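Local coordinates for uncharacterized protein (Capnocytophaga ochracea, PDB 4W9R) that is of unknown function but has the alpha/beta-hydrolase fold of putative esterases, followed by a C-terminal helical region; esterase activity is not established, at residues C232-Y236 against T265-L270; G166-L171 against E203-Y207; M53-Y57 against I225-D230. All blocks are in the same frame, centred on the assembly; numbering follows the deposited sequence.

Contact 1. Residues C232-Y236 against T265-L270; sequences CFDIY and TIYKQL
Ile-235 is the side chain to follow, pressed from a short 3-10 turn against one flank of helix 255-270. Its CB lies beside OE1 of Gln-269, and the two branches then part. CG2, set between its own backbone N and carbonyl carbon, passes OE1 and meets Leu-270 CD1 at 3.7 Å. CG1 runs anti to the backbone N (chi1 -167°) and goes the other way along the helix, one turn back, where it reaches Thr-265 CG2 at 3.7 Å and Ile-266 CG1 at 3.9 Å. The tip, Ile-235 CD1, ends near the same methyl, 4.1 Å from Thr-265 CG2, with the two side chains at roughly right angles. Leu-270 is the counterpart on the helix, and its two methyls divide the work. CD1 takes the Ile-235 branch; CD2 is received by both aromatic residues of the turn. Leu-270 CD2 lies near the ring plane at the edge of Phe-233, 3.6 Å from Phe-233 CD2, and 3.7 Å from Tyr-236 CB. Ile-266 lays its CG1 and CD1 over a face of the Ile-235 carbonyl, CG1 3.5 Å from Ile-235 O. That oxygen accepts a hydrogen bond from Lys-262, one turn earlier on the same helix, while Tyr-236 O is bound by Lys-274. The hydroxyl of Thr-265 turns from the apolar seam to Asn-261 O. No hydrogen bond joins the two segments, and the contact rests largely on hydrocarbon surfaces. Pro-64 of another loop packs against both Phe-233 and Tyr-236. The arrangement is a helix packed back over the turn that ends an earlier helix: here the turn leaves the last helix of the alpha/beta-hydrolase fold, and helix 255-270 belongs to the C-terminal helical region that follows it.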
loop_
_atom_site.group_PDB
_atom_site.type_symbol
_atom_site.label_atom_id
_atom_site.label_comp_id
_atom_site.label_asym_id
_atom_site.label_seq_id
_atom_site.Cartn_x
_atom_site.Cartn_y
_atom_site.Cartn_z
ATOM N N CYS B 232 12.982 4.153 5.822
ATOM C CA CYS B 232 13.666 5.427 5.635
ATOM C C CYS B 232 13.360 6.400 6.773
ATOM O O CYS B 232 14.254 7.076 7.284
ATOM C CB CYS B 232 13.275 6.045 4.292
ATOM S SG CYS B 232 14.082 7.619 3.926
ATOM N N PHE B 233 12.091 6.461 7.161
ATOM C CA PHE B 233 11.635 7.377 8.201
ATOM C C PHE B 233 11.606 6.739 9.590
ATOM O O PHE B 233 11.129 7.351 10.545
ATOM C CB PHE B 233 10.255 7.924 7.846
ATOM C CG PHE B 233 10.265 8.876 6.687
ATOM C CD1 PHE B 233 10.043 8.423 5.397
ATOM C CD2 PHE B 233 10.511 10.225 6.886
ATOM C CE1 PHE B 233 10.057 9.299 4.328
ATOM C CE2 PHE B 233 10.529 11.105 5.820
ATOM C CZ PHE B 233 10.300 10.641 4.540
ATOM N N ASP B 234 12.100 5.508 9.687
ATOM C CA ASP B 234 12.012 4.704 10.908
ATOM C C ASP B 234 12.491 5.413 12.179
ATOM O O ASP B 234 11.958 5.173 13.264
ATOM C CB ASP B 234 12.803 3.407 10.727
ATOM C CG ASP B 234 12.651 2.464 11.903
ATOM O OD1 ASP B 234 11.593 1.807 12.005
ATOM O OD2 ASP B 234 13.589 2.378 12.724
ATOM N N ILE B 235 13.490 6.279 12.047
ATOM C CA ILE B 235 14.040 6.995 13.196
ATOM C C ILE B 235 13.001 7.923 13.842
ATOM O O ILE B 235 13.119 8.281 15.014
ATOM C CB ILE B 235 15.292 7.817 12.793
ATOM C CG1 ILE B 235 16.055 8.299 14.031
ATOM C CG2 ILE B 235 14.913 8.985 11.895
ATOM C CD1 ILE B 235 16.525 7.178 14.934
ATOM N N TYR B 236 11.976 8.288 13.078
ATOM C CA TYR B 236 10.941 9.201 13.555
ATOM C C TYR B 236 9.967 8.502 14.499
ATOM O O TYR B 236 9.272 9.156 15.277
ATOM C CB TYR B 236 10.183 9.802 12.368
ATOM C CG TYR B 236 9.266 10.957 12.713
ATOM C CD1 TYR B 236 7.934 10.739 13.046
ATOM C CD2 TYR B 236 9.726 12.266 12.683
ATOM C CE1 TYR B 236 7.092 11.792 13.356
ATOM C CE2 TYR B 236 8.890 13.326 12.986
ATOM C CZ TYR B 236 7.575 13.084 13.322
ATOM O OH TYR B 236 6.741 14.135 13.626
ATOM N N THR B 265 19.367 12.693 15.533
ATOM C CA THR B 265 19.434 11.843 14.351
ATOM C C THR B 265 18.239 12.104 13.438
ATOM O O THR B 265 18.365 12.088 12.212
ATOM C CB THR B 265 19.477 10.351 14.734
ATOM O OG1 THR B 265 20.620 10.105 15.565
ATOM C CG2 THR B 265 19.564 9.477 13.492
ATOM N N ILE B 266 17.080 12.349 14.045
ATOM C CA ILE B 266 15.884 12.704 13.293
ATOM C C ILE B 266 16.129 13.966 12.470
ATOM O O ILE B 266 15.790 14.020 11.289
ATOM C CB ILE B 266 14.669 12.921 14.222
ATOM C CG1 ILE B 266 14.239 11.599 14.858
ATOM C CG2 ILE B 266 13.502 13.521 13.454
ATOM C CD1 ILE B 266 13.073 11.736 15.813
ATOM N N TYR B 267 16.741 14.970 13.090
ATOM C CA TYR B 267 17.019 16.221 12.395
ATOM C C TYR B 267 18.072 16.043 11.306
ATOM O O TYR B 267 17.996 16.674 10.254
ATOM C CB TYR B 267 17.474 17.301 13.378
ATOM C CG TYR B 267 17.830 18.605 12.702
ATOM C CD1 TYR B 267 16.842 19.438 12.196
ATOM C CD2 TYR B 267 19.155 19.000 12.562
ATOM C CE1 TYR B 267 17.160 20.630 11.572
ATOM C CE2 TYR B 267 19.484 20.192 11.939
ATOM C CZ TYR B 267 18.481 21.002 11.447
ATOM O OH TYR B 267 18.800 22.189 10.827
ATOM N N LYS B 268 19.053 15.185 11.560
ATOM C CA LYS B 268 20.126 14.962 10.600
ATOM C C LYS B 268 19.622 14.232 9.354
ATOM O O LYS B 268 19.885 14.654 8.228
ATOM C CB LYS B 268 21.270 14.176 11.246
ATOM C CG LYS B 268 22.498 14.037 10.358
ATOM C CD LYS B 268 23.668 13.428 11.115
ATOM C CE LYS B 268 24.930 13.420 10.264
ATOM N NZ LYS B 268 26.107 12.897 11.011
ATOM N N GLN B 269 18.907 13.129 9.561
ATOM C CA GLN B 269 18.401 12.329 8.451
ATOM C C GLN B 269 17.163 12.928 7.781
ATOM O O GLN B 269 17.097 13.016 6.554
ATOM C CB GLN B 269 18.078 10.912 8.929
ATOM C CG GLN B 269 19.226 10.208 9.628
ATOM C CD GLN B 269 18.907 8.761 9.947
ATOM O OE1 GLN B 269 17.784 8.300 9.737
ATOM N NE2 GLN B 269 19.895 8.035 10.456
ATOM N N LEU B 270 16.181 13.325 8.585
ATOM C CA LEU B 270 14.896 13.773 8.050
ATOM C C LEU B 270 14.808 15.284 7.833
ATOM O O LEU B 270 13.854 15.772 7.228
ATOM C CB LEU B 270 13.757 13.321 8.970
ATOM C CG LEU B 270 13.176 11.919 8.766
ATOM C CD1 LEU B 270 14.249 10.841 8.789
ATOM C CD2 LEU B 270 12.120 11.639 9.821
#

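Contact 2. Residues G166-L171 against E203-Y207; sequences GVPNRL and ESVEY
The guanidinium of Arg-170 and the carboxylate of Glu-206 meet at an edge and are not stacked: Glu-206 OE1 lies close to the guanidinium plane, 2.9 Å from Arg-170 NH2, in a salt bridge. The carboxylate is turned 61° against the guanidinium, and NH2 comes to OE1 from above the carboxylate plane. Both side chains leave the backbone extended and run the same way, on the other face of the sheet from Leu-171 and Val-205. Each has further polar company: NH2 also makes a weak hydrogen bond to Cys-232 O, and Glu-206 OE2 is bound to His-208 NE2. At the base of these side chains the backbones pair in parallel, Leu-171 beside Val-205. Leu-171 uses both its polar atoms, N donating to Ser-204 O at 3.1 Å and O accepting from Glu-206 N at 2.8 Å. On their own face Leu-171 and Val-205 lie side by side, Leu-171 CB being 4.0 Å from Val-205 CG2. Ser-204 ties in the loop before the strand. Its OG, held between the backbone N and carbonyl carbon (chi1 65°), accepts from Val-167 N at 2.9 Å along a nearly straight line, 172° at the hydrogen. The same hydroxyl is hydrogen-bonded to His-202 ND1. Gly-166, with positive phi, leaves helix 156-165 and lays its CA 3.4 Å from Ser-204 OG; the Val-167 bond fastens the loop at the second residue after the helix. Leu-163 of that helix packs on Val-205, covering the face it shares with Leu-171, and Glu-206 bonds on to the backbone of Tyr-173. The pairing thus starts the join between strand 171-180 and edge strand 205-213, whose parallel beta-alpha-beta connection runs through helix 183-196.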
loop_
_atom_site.group_PDB
_atom_site.type_symbol
_atom_site.label_atom_id
_atom_site.label_comp_id
_atom_site.label_asym_id
_atom_site.label_seq_id
_atom_site.Cartn_x
_atom_site.Cartn_y
_atom_site.Cartn_z
ATOM N N GLY B 166 30.129 6.782 -1.230
ATOM C CA GLY B 166 29.249 7.348 -0.228
ATOM C C GLY B 166 28.828 8.774 -0.524
ATOM O O GLY B 166 29.120 9.318 -1.589
ATOM N N VAL B 167 28.137 9.377 0.436
ATOM C CA VAL B 167 27.624 10.732 0.299
ATOM C C VAL B 167 28.028 11.561 1.519
ATOM O O VAL B 167 28.395 10.999 2.550
ATOM C CB VAL B 167 26.088 10.729 0.139
ATOM C CG1 VAL B 167 25.696 10.118 -1.197
ATOM C CG2 VAL B 167 25.441 9.980 1.290
ATOM N N PRO B 168 27.985 12.902 1.401
ATOM C CA PRO B 168 28.325 13.756 2.546
ATOM C C PRO B 168 27.497 13.481 3.805
ATOM O O PRO B 168 28.066 13.477 4.895
ATOM C CB PRO B 168 28.057 15.177 2.020
ATOM C CG PRO B 168 27.305 15.001 0.730
ATOM C CD PRO B 168 27.770 13.697 0.183
ATOM N N ASN B 169 26.192 13.253 3.671
ATOM C CA ASN B 169 25.372 13.008 4.854
ATOM C C ASN B 169 24.734 11.621 4.896
ATOM O O ASN B 169 25.202 10.740 5.617
ATOM C CB ASN B 169 24.275 14.072 4.953
ATOM C CG ASN B 169 23.391 13.890 6.175
ATOM O OD1 ASN B 169 23.817 13.332 7.187
ATOM N ND2 ASN B 169 22.153 14.363 6.085
ATOM N N ARG B 170 23.679 11.419 4.113
ATOM C CA ARG B 170 22.985 10.135 4.112
ATOM C C ARG B 170 22.337 9.826 2.767
ATOM O O ARG B 170 21.813 10.717 2.096
ATOM C CB ARG B 170 21.928 10.104 5.219
ATOM C CG ARG B 170 21.132 8.806 5.301
ATOM C CD ARG B 170 20.225 8.800 6.517
ATOM N NE ARG B 170 19.414 7.588 6.612
ATOM C CZ ARG B 170 18.123 7.527 6.305
ATOM N NH1 ARG B 170 17.487 8.611 5.880
ATOM N NH2 ARG B 170 17.464 6.383 6.425
ATOM N N LEU B 171 22.369 8.554 2.386
ATOM C CA LEU B 171 21.673 8.094 1.194
ATOM C C LEU B 171 20.868 6.840 1.497
ATOM O O LEU B 171 21.427 5.807 1.871
ATOM C CB LEU B 171 22.658 7.822 0.058
ATOM C CG LEU B 171 22.038 7.176 -1.184
ATOM C CD1 LEU B 171 20.925 8.049 -1.753
ATOM C CD2 LEU B 171 23.100 6.898 -2.233
ATOM N N GLU B 203 29.448 3.580 4.729
ATOM C CA GLU B 203 28.632 3.664 5.940
ATOM C C GLU B 203 27.555 4.748 5.869
ATOM O O GLU B 203 26.551 4.677 6.578
ATOM C CB GLU B 203 29.531 3.898 7.161
ATOM C CG GLU B 203 30.392 5.153 7.087
ATOM C CD GLU B 203 29.711 6.371 7.685
ATOM O OE1 GLU B 203 28.702 6.200 8.402
ATOM O OE2 GLU B 203 30.185 7.500 7.438
ATOM N N SER B 204 27.760 5.744 5.013
ATOM C CA SER B 204 26.801 6.836 4.869
ATOM C C SER B 204 25.575 6.407 4.067
ATOM O O SER B 204 24.595 7.148 3.968
ATOM C CB SER B 204 27.457 8.043 4.200
ATOM O OG SER B 204 27.829 7.746 2.864
ATOM N N VAL B 205 25.637 5.210 3.495
ATOM C CA VAL B 205 24.564 4.716 2.644
ATOM C C VAL B 205 23.789 3.577 3.298
ATOM O O VAL B 205 24.374 2.602 3.766
ATOM C CB VAL B 205 25.113 4.232 1.288
ATOM C CG1 VAL B 205 24.005 3.620 0.448
ATOM C CG2 VAL B 205 25.782 5.380 0.550
ATOM N N GLU B 206 22.467 3.711 3.328
ATOM C CA GLU B 206 21.598 2.631 3.771
ATOM C C GLU B 206 20.979 1.963 2.547
ATOM O O GLU B 206 20.152 2.557 1.854
ATOM C CB GLU B 206 20.516 3.157 4.714
ATOM C CG GLU B 206 19.609 2.082 5.292
ATOM C CD GLU B 206 18.628 2.639 6.306
ATOM O OE1 GLU B 206 18.820 3.794 6.747
ATOM O OE2 GLU B 206 17.666 1.926 6.661
ATOM N N TYR B 207 21.390 0.726 2.286
ATOM C CA TYR B 207 21.013 0.024 1.063
ATOM C C TYR B 207 20.003 -1.088 1.325
ATOM O O TYR B 207 20.205 -1.930 2.201
ATOM C CB TYR B 207 22.262 -0.552 0.388
ATOM C CG TYR B 207 21.998 -1.314 -0.893
ATOM C CD1 TYR B 207 21.658 -2.662 -0.868
ATOM C CD2 TYR B 207 22.108 -0.692 -2.129
ATOM C CE1 TYR B 207 21.417 -3.361 -2.032
ATOM C CE2 TYR B 207 21.876 -1.386 -3.301
ATOM C CZ TYR B 207 21.532 -2.720 -3.246
ATOM O OH TYR B 207 21.298 -3.419 -4.405
#

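Contact 3. Residues M53-Y57 against I225-D230; sequences MVRYY and IAQALD
Helices 43-59 and 217-232 cross at -46° where Tyr-57 meets Leu-229, the axes of the two short segments 10.7 Å apart. The phenol OH of Tyr-57 donates a hydrogen bond to Ala-226 O at 2.8 Å. It reaches this carbonyl from above its plane, on the face opposite to Asp-230 N, whose helical bond ends on the same oxygen; two donors therefore grip it. The ring is also braced by Leu-229 CB, 3.7 Å from Tyr-57 CE2. Further out, Leu-229 CD1 rests on Val-54 CG1 at 3.7 Å and on the CB of Met-53. Met-53, a selenomethionine, has its chain extended beyond CG (chi2 -174°), which carries SE across to the start of the other segment. There SE lies 3.8 Å from Ile-225 CG2 and 4.0 Å from Ala-226 CB. Asp-230 adds its CB near the phenol oxygen, but its carboxylate is salt-bridged to Lys-237, and an acetate ion, probably from the crystallisation liquor, is bound close by. The same region faces the second subunit: Met-53 packs on Met-53 of that subunit, while Tyr-57 and Asp-230 both touch its Ala-219. Toward the sheet, Ile-225 packs on Leu-147 of strand 143-149. The helices follow strands 35-40 and 205-213, so the contact is the packing of helices A and F on one side of the sheet, as in alpha/beta hydrolases.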
loop_
_atom_site.group_PDB
_atom_site.type_symbol
_atom_site.label_atom_id
_atom_site.label_comp_id
_atom_site.label_asym_id
_atom_site.label_seq_id
_atom_site.Cartn_x
_atom_site.Cartn_y
_atom_site.Cartn_z
HETATM N N MSE B 53 -0.217 6.636 1.647
HETATM C CA MSE B 53 0.629 5.930 2.604
HETATM C C MSE B 53 1.450 6.873 3.489
HETATM O O MSE B 53 1.757 6.531 4.630
HETATM C CB MSE B 53 1.552 4.946 1.877
HETATM C CG MSE B 53 0.818 3.737 1.295
HETATM SE SE MSE B 53 1.988 2.376 0.519
HETATM C CE MSE B 53 0.696 1.455 -0.615
ATOM N N VAL B 54 1.798 8.055 2.987
ATOM C CA VAL B 54 2.536 9.006 3.820
ATOM C C VAL B 54 1.587 9.674 4.815
ATOM O O VAL B 54 2.002 10.078 5.900
ATOM C CB VAL B 54 3.272 10.090 2.987
ATOM C CG1 VAL B 54 4.292 9.447 2.055
ATOM C CG2 VAL B 54 2.294 10.950 2.207
ATOM N N ARG B 55 0.313 9.773 4.450
ATOM C CA ARG B 55 -0.707 10.266 5.368
ATOM C C ARG B 55 -0.998 9.212 6.427
ATOM O O ARG B 55 -1.211 9.525 7.597
ATOM C CB ARG B 55 -1.988 10.629 4.618
ATOM C CG ARG B 55 -1.848 11.818 3.691
ATOM C CD ARG B 55 -3.118 12.045 2.883
ATOM N NE ARG B 55 -4.298 12.146 3.736
ATOM C CZ ARG B 55 -4.715 13.273 4.304
ATOM N NH1 ARG B 55 -4.046 14.401 4.112
ATOM N NH2 ARG B 55 -5.801 13.271 5.065
ATOM N N TYR B 56 -1.003 7.958 5.989
ATOM C CA TYR B 56 -1.209 6.810 6.860
ATOM C C TYR B 56 -0.150 6.761 7.957
ATOM O O TYR B 56 -0.473 6.711 9.144
ATOM C CB TYR B 56 -1.191 5.530 6.020
ATOM C CG TYR B 56 -1.222 4.227 6.787
ATOM C CD1 TYR B 56 -2.427 3.638 7.149
ATOM C CD2 TYR B 56 -0.046 3.562 7.109
ATOM C CE1 TYR B 56 -2.457 2.436 7.831
ATOM C CE2 TYR B 56 -0.066 2.364 7.792
ATOM C CZ TYR B 56 -1.272 1.805 8.149
ATOM O OH TYR B 56 -1.288 0.610 8.828
ATOM N N TYR B 57 1.115 6.785 7.552
ATOM C CA TYR B 57 2.229 6.754 8.492
ATOM C C TYR B 57 2.251 7.982 9.397
ATOM O O TYR B 57 2.660 7.901 10.555
ATOM C CB TYR B 57 3.554 6.638 7.739
ATOM C CG TYR B 57 3.843 5.249 7.216
ATOM C CD1 TYR B 57 3.602 4.129 8.001
ATOM C CD2 TYR B 57 4.352 5.058 5.938
ATOM C CE1 TYR B 57 3.866 2.856 7.530
ATOM C CE2 TYR B 57 4.619 3.788 5.457
ATOM C CZ TYR B 57 4.374 2.691 6.258
ATOM O OH TYR B 57 4.636 1.425 5.788
ATOM N N ILE B 225 6.669 0.522 -1.771
ATOM C CA ILE B 225 6.457 1.857 -1.224
ATOM C C ILE B 225 6.277 1.802 0.286
ATOM O O ILE B 225 6.863 2.595 1.022
ATOM C CB ILE B 225 5.227 2.536 -1.851
ATOM C CG1 ILE B 225 5.387 2.632 -3.368
ATOM C CG2 ILE B 225 5.009 3.917 -1.251
ATOM C CD1 ILE B 225 4.182 3.205 -4.074
ATOM N N ALA B 226 5.465 0.851 0.742
ATOM C CA ALA B 226 5.186 0.691 2.164
ATOM C C ALA B 226 6.460 0.406 2.952
ATOM O O ALA B 226 6.700 1.006 3.999
ATOM C CB ALA B 226 4.172 -0.420 2.378
ATOM N N GLN B 227 7.278 -0.505 2.437
ATOM C CA GLN B 227 8.530 -0.865 3.089
ATOM C C GLN B 227 9.534 0.282 3.068
ATOM O O GLN B 227 10.162 0.580 4.083
ATOM C CB GLN B 227 9.141 -2.102 2.428
ATOM C CG GLN B 227 8.369 -3.384 2.682
ATOM C CD GLN B 227 9.060 -4.605 2.109
ATOM O OE1 GLN B 227 10.161 -4.512 1.561
ATOM N NE2 GLN B 227 8.418 -5.759 2.235
ATOM N N ALA B 228 9.679 0.920 1.909
ATOM C CA ALA B 228 10.664 1.982 1.733
ATOM C C ALA B 228 10.407 3.150 2.679
ATOM O O ALA B 228 11.320 3.622 3.355
ATOM C CB ALA B 228 10.673 2.461 0.292
ATOM N N LEU B 229 9.160 3.607 2.726
ATOM C CA LEU B 229 8.776 4.693 3.623
ATOM C C LEU B 229 8.962 4.302 5.084
ATOM O O LEU B 229 9.365 5.123 5.908
ATOM C CB LEU B 229 7.323 5.101 3.380
ATOM C CG LEU B 229 7.002 5.728 2.025
ATOM C CD1 LEU B 229 5.507 5.953 1.898
ATOM C CD2 LEU B 229 7.765 7.032 1.844
ATOM N N ASP B 230 8.666 3.045 5.395
ATOM C CA ASP B 230 8.767 2.546 6.759
ATOM C C ASP B 230 10.200 2.607 7.277
ATOM O O ASP B 230 10.448 3.084 8.383
ATOM C CB ASP B 230 8.250 1.109 6.840
ATOM C CG ASP B 230 8.321 0.545 8.246
ATOM O OD1 ASP B 230 7.853 1.225 9.184
ATOM O OD2 ASP B 230 8.848 -0.577 8.413
#

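How the contacts relate
Helix 43-59, directly after strand 35-40, opens contact 3, which stays open for 167 residues until helix 217-232 returns beside it. Within that span contact 2 forms and closes, joining the loop after helix 156-165 to the start of strand 205-213, the edge of the sheet. Contact 1 comes next in series: its first segment begins where helix 217-232 ends, and helix 255-270 closes it over the turn. No two of these loops cross. Contacts 1 and 2 touch directly, through a probable hydrogen bond of Asn-169 ND2 to Lys-268 O and through Arg-170, which reaches both Cys-232 and Gln-269. Together they bind helix pair, sheet edge and C-terminal helical region.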